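Local atomic coordinates of endoglucanase EG-II (Hypocrea jecorina, PDB entry 3QR3), a protein that hydrolyses internal beta-1,4-glucosidic bonds of cellulose, acting as an endoglucanase of glycoside hydrolase family 5. Residues H105-W110 against M147-D152. Residues are numbered along the deposited sequence; the frame is centred on the assembly and turned at random.
Sequences HNYARW and MNEPHD
Arg109 and His151 stack and hydrogen-bond. The guanidinium lies flat on the ring, planes 8° apart, NH1 over its centre. Arg109 NH1 and NH2 both grip His151 O, at 2.9 and 3.0 Å, in the guanidinium plane. NH1 also meets Tyr107 O, which helps fix the group's rotation. A leucine in place of Arg109 would probably leave Tyr107 O and His151 O without these donors and lose the flat stack. His151 ND1 binds Asp152 OD2, Thr19 O accepts from NE2, and Trp186 stacks on the ring.

The segments follow neighbouring TIM-barrel strands, 99-104 and 142-145; the first makes a type I' turn, Asn106 to Arg109, into strand 109-110. The second carries the pair Asn148-Glu149; in family 5 this motif's glutamate is the general acid/base, so Glu149 probably has that role. Its OE2 bonds His219.

Asn148 CG is anti to the backbone N (chi1 -178°), which carries the amide alongside the His105 ring, stacked with planes 17° apart. ND2 lies over a face of Tyr107; Arg61 binds OD1.

Two backbone N-H bonds are weak: Tyr107 N to Asn148 O, and Ala108 N to the side-chain sulfur Met147 SD. Ala108 CB packs on Pro150 CB at 3.9 Å.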
ATOM      1  N   HIS A 105       1.056   8.230  -1.669  1.00 14.54           N
ATOM      2  CA  HIS A 105       0.937   7.755  -3.046  1.00 15.53           C
ATOM      3  C   HIS A 105       1.661   8.711  -4.012  1.00 17.07           C
ATOM      4  O   HIS A 105       1.032   9.327  -4.870  1.00 19.32           O
ATOM      5  CB  HIS A 105      -0.554   7.631  -3.407  1.00 21.86           C
ATOM      6  CG  HIS A 105      -0.873   6.471  -4.299  1.00 19.15           C
ATOM      7  ND1 HIS A 105      -0.814   5.159  -3.869  1.00 24.03           N
ATOM      8  CD2 HIS A 105      -1.258   6.428  -5.595  1.00 14.27           C
ATOM      9  CE1 HIS A 105      -1.149   4.358  -4.867  1.00 21.37           C
ATOM     10  NE2 HIS A 105      -1.427   5.104  -5.924  1.00 23.27           N
ATOM     11  N   ASN A 106       2.982   8.833  -3.879  1.00 18.70           N
ATOM     12  CA  ASN A 106       3.691   9.905  -4.586  1.00 16.69           C
ATOM     13  C   ASN A 106       4.848   9.562  -5.530  1.00 15.62           C
ATOM     14  O   ASN A 106       5.497  10.463  -6.053  1.00 17.02           O
ATOM     15  CB  ASN A 106       4.142  10.978  -3.605  1.00 14.83           C
ATOM     16  CG  ASN A 106       3.072  12.004  -3.344  1.00 17.95           C
ATOM     17  OD1 ASN A 106       3.122  13.111  -3.873  1.00 17.02           O
ATOM     18  ND2 ASN A 106       2.092  11.645  -2.525  1.00 16.24           N
ATOM     19  N   TYR A 107       5.107   8.279  -5.739  1.00 15.18           N
ATOM     20  CA  TYR A 107       6.097   7.843  -6.716  1.00 18.49           C
ATOM     21  C   TYR A 107       7.473   8.469  -6.462  1.00 19.66           C
ATOM     22  O   TYR A 107       8.224   8.730  -7.402  1.00 14.01           O
ATOM     23  CB  TYR A 107       5.599   8.160  -8.130  1.00 17.16           C
ATOM     24  CG  TYR A 107       4.217   7.603  -8.392  1.00 20.22           C
ATOM     25  CD1 TYR A 107       3.083   8.336  -8.075  1.00 18.30           C
ATOM     26  CD2 TYR A 107       4.048   6.334  -8.931  1.00 18.43           C
ATOM     27  CE1 TYR A 107       1.816   7.830  -8.298  1.00 21.21           C
ATOM     28  CE2 TYR A 107       2.770   5.814  -9.162  1.00 21.97           C
ATOM     29  CZ  TYR A 107       1.667   6.574  -8.842  1.00 22.16           C
ATOM     30  OH  TYR A 107       0.402   6.084  -9.056  1.00 20.73           O
ATOM     31  N   ALA A 108       7.774   8.702  -5.186  1.00 13.78           N
ATOM     32  CA  ALA A 108       9.060   9.253  -4.739  1.00 14.98           C
ATOM     33  C   ALA A 108       9.257  10.682  -5.223  1.00 18.22           C
ATOM     34  O   ALA A 108      10.380  11.169  -5.310  1.00 19.40           O
ATOM     35  CB  ALA A 108      10.236   8.363  -5.177  1.00 13.50           C
ATOM     36  N   ARG A 109       8.152  11.355  -5.510  1.00 16.71           N
ATOM     37  CA  ARG A 109       8.206  12.655  -6.148  1.00 20.68           C
ATOM     38  C   ARG A 109       7.233  13.652  -5.532  1.00 19.49           C
ATOM     39  O   ARG A 109       6.252  13.280  -4.892  1.00 17.25           O
ATOM     40  CB  ARG A 109       7.909  12.511  -7.643  1.00 16.03           C
ATOM     41  CG  ARG A 109       9.066  11.952  -8.467  1.00 17.91           C
ATOM     42  CD  ARG A 109       8.586  11.609  -9.882  1.00 17.15           C
ATOM     43  NE  ARG A 109       9.674  11.168 -10.757  1.00 16.59           N
ATOM     44  CZ  ARG A 109      10.250   9.975 -10.688  1.00 20.39           C
ATOM     45  NH1 ARG A 109       9.853   9.093  -9.773  1.00 19.04           N
ATOM     46  NH2 ARG A 109      11.218   9.657 -11.535  1.00 19.73           N
ATOM     47  N   TRP A 110       7.525  14.930  -5.730  1.00 18.39           N
ATOM     48  CA  TRP A 110       6.576  15.987  -5.428  1.00 20.66           C
ATOM     49  C   TRP A 110       6.533  16.900  -6.647  1.00 20.04           C
ATOM     50  O   TRP A 110       7.527  17.552  -6.971  1.00 17.76           O
ATOM     51  CB  TRP A 110       7.019  16.727  -4.165  1.00 20.70           C
ATOM     52  CG  TRP A 110       6.304  18.025  -3.838  1.00 20.12           C
ATOM     53  CD1 TRP A 110       6.509  19.253  -4.418  1.00 26.77           C
ATOM     54  CD2 TRP A 110       5.329  18.230  -2.804  1.00 19.09           C
ATOM     55  NE1 TRP A 110       5.703  20.201  -3.820  1.00 20.83           N
ATOM     56  CE2 TRP A 110       4.971  19.599  -2.828  1.00 23.43           C
ATOM     57  CE3 TRP A 110       4.719  17.387  -1.862  1.00 19.38           C
ATOM     58  CZ2 TRP A 110       4.025  20.142  -1.954  1.00 22.61           C
ATOM     59  CZ3 TRP A 110       3.777  17.929  -0.993  1.00 19.18           C
ATOM     60  CH2 TRP A 110       3.434  19.295  -1.052  1.00 20.13           C
ATOM     61  N   MET A 147       6.413   4.986   0.800  1.00 17.60           N
ATOM     62  CA  MET A 147       6.242   5.585  -0.514  1.00 18.71           C
ATOM     63  C   MET A 147       5.699   4.595  -1.531  1.00 20.62           C
ATOM     64  O   MET A 147       6.155   3.465  -1.618  1.00 18.33           O
ATOM     65  CB  MET A 147       7.562   6.181  -1.020  1.00 19.97           C
ATOM     66  CG  MET A 147       7.449   6.873  -2.381  1.00 12.79           C
ATOM     67  SD  MET A 147       6.229   8.204  -2.402  1.00 16.40           S
ATOM     68  CE  MET A 147       6.811   9.179  -1.023  1.00 19.59           C
ATOM     69  N   ASN A 148       4.722   5.046  -2.308  1.00 16.31           N
ATOM     70  CA  ASN A 148       4.161   4.236  -3.368  1.00 17.73           C
ATOM     71  C   ASN A 148       5.001   4.346  -4.645  1.00 17.53           C
ATOM     72  O   ASN A 148       5.247   5.446  -5.146  1.00 18.91           O
ATOM     73  CB  ASN A 148       2.721   4.684  -3.649  1.00 17.46           C
ATOM     74  CG  ASN A 148       2.057   3.854  -4.724  1.00 20.35           C
ATOM     75  OD1 ASN A 148       1.702   2.705  -4.492  1.00 18.01           O
ATOM     76  ND2 ASN A 148       1.872   4.439  -5.903  1.00 21.39           N
ATOM     77  N   GLU A 149       5.460   3.204  -5.140  1.00 14.63           N
ATOM     78  CA  GLU A 149       6.045   3.079  -6.482  1.00 16.10           C
ATOM     79  C   GLU A 149       7.120   4.091  -6.900  1.00 19.22           C
ATOM     80  O   GLU A 149       6.959   4.791  -7.910  1.00 16.27           O
ATOM     81  CB  GLU A 149       4.933   2.989  -7.537  1.00 15.73           C
ATOM     82  CG  GLU A 149       4.107   1.726  -7.352  1.00 16.41           C
ATOM     83  CD  GLU A 149       3.224   1.386  -8.529  1.00 24.04           C
ATOM     84  OE1 GLU A 149       3.152   2.195  -9.470  1.00 24.04           O
ATOM     85  OE2 GLU A 149       2.610   0.292  -8.505  1.00 24.51           O
ATOM     86  N   PRO A 150       8.235   4.151  -6.142  1.00 16.64           N
ATOM     87  CA  PRO A 150       9.388   4.866  -6.681  1.00 15.87           C
ATOM     88  C   PRO A 150       9.732   4.285  -8.037  1.00 19.09           C
ATOM     89  O   PRO A 150       9.588   3.071  -8.239  1.00 17.11           O
ATOM     90  CB  PRO A 150      10.512   4.531  -5.683  1.00 15.16           C
ATOM     91  CG  PRO A 150       9.790   4.244  -4.390  1.00 18.32           C
ATOM     92  CD  PRO A 150       8.535   3.514  -4.846  1.00 17.78           C
ATOM     93  N   HIS A 151      10.175   5.139  -8.953  1.00 13.65           N
ATOM     94  CA  HIS A 151      10.600   4.689 -10.270  1.00 17.91           C
ATOM     95  C   HIS A 151      11.602   5.670 -10.860  1.00 15.93           C
ATOM     96  O   HIS A 151      11.529   6.872 -10.607  1.00 17.85           O
ATOM     97  CB  HIS A 151       9.403   4.540 -11.209  1.00 18.68           C
ATOM     98  CG  HIS A 151       8.683   5.828 -11.485  1.00 18.34           C
ATOM     99  ND1 HIS A 151       9.009   6.652 -12.540  1.00 23.38           N
ATOM    100  CD2 HIS A 151       7.653   6.431 -10.841  1.00 16.84           C
ATOM    101  CE1 HIS A 151       8.210   7.707 -12.539  1.00 25.56           C
ATOM    102  NE2 HIS A 151       7.371   7.594 -11.524  1.00 22.42           N
ATOM    103  N   ASP A 152      12.526   5.147 -11.656  1.00 19.80           N
ATOM    104  CA  ASP A 152      13.524   5.974 -12.306  1.00 22.63           C
ATOM    105  C   ASP A 152      14.208   6.903 -11.305  1.00 23.22           C
ATOM    106  O   ASP A 152      14.413   8.075 -11.586  1.00 26.79           O
ATOM    107  CB  ASP A 152      12.869   6.777 -13.431  1.00 25.17           C
ATOM    108  CG  ASP A 152      12.057   5.895 -14.373  1.00 27.04           C
ATOM    109  OD1 ASP A 152      12.669   5.086 -15.097  1.00 32.23           O
ATOM    110  OD2 ASP A 152      10.808   6.008 -14.386  1.00 30.74           O
TER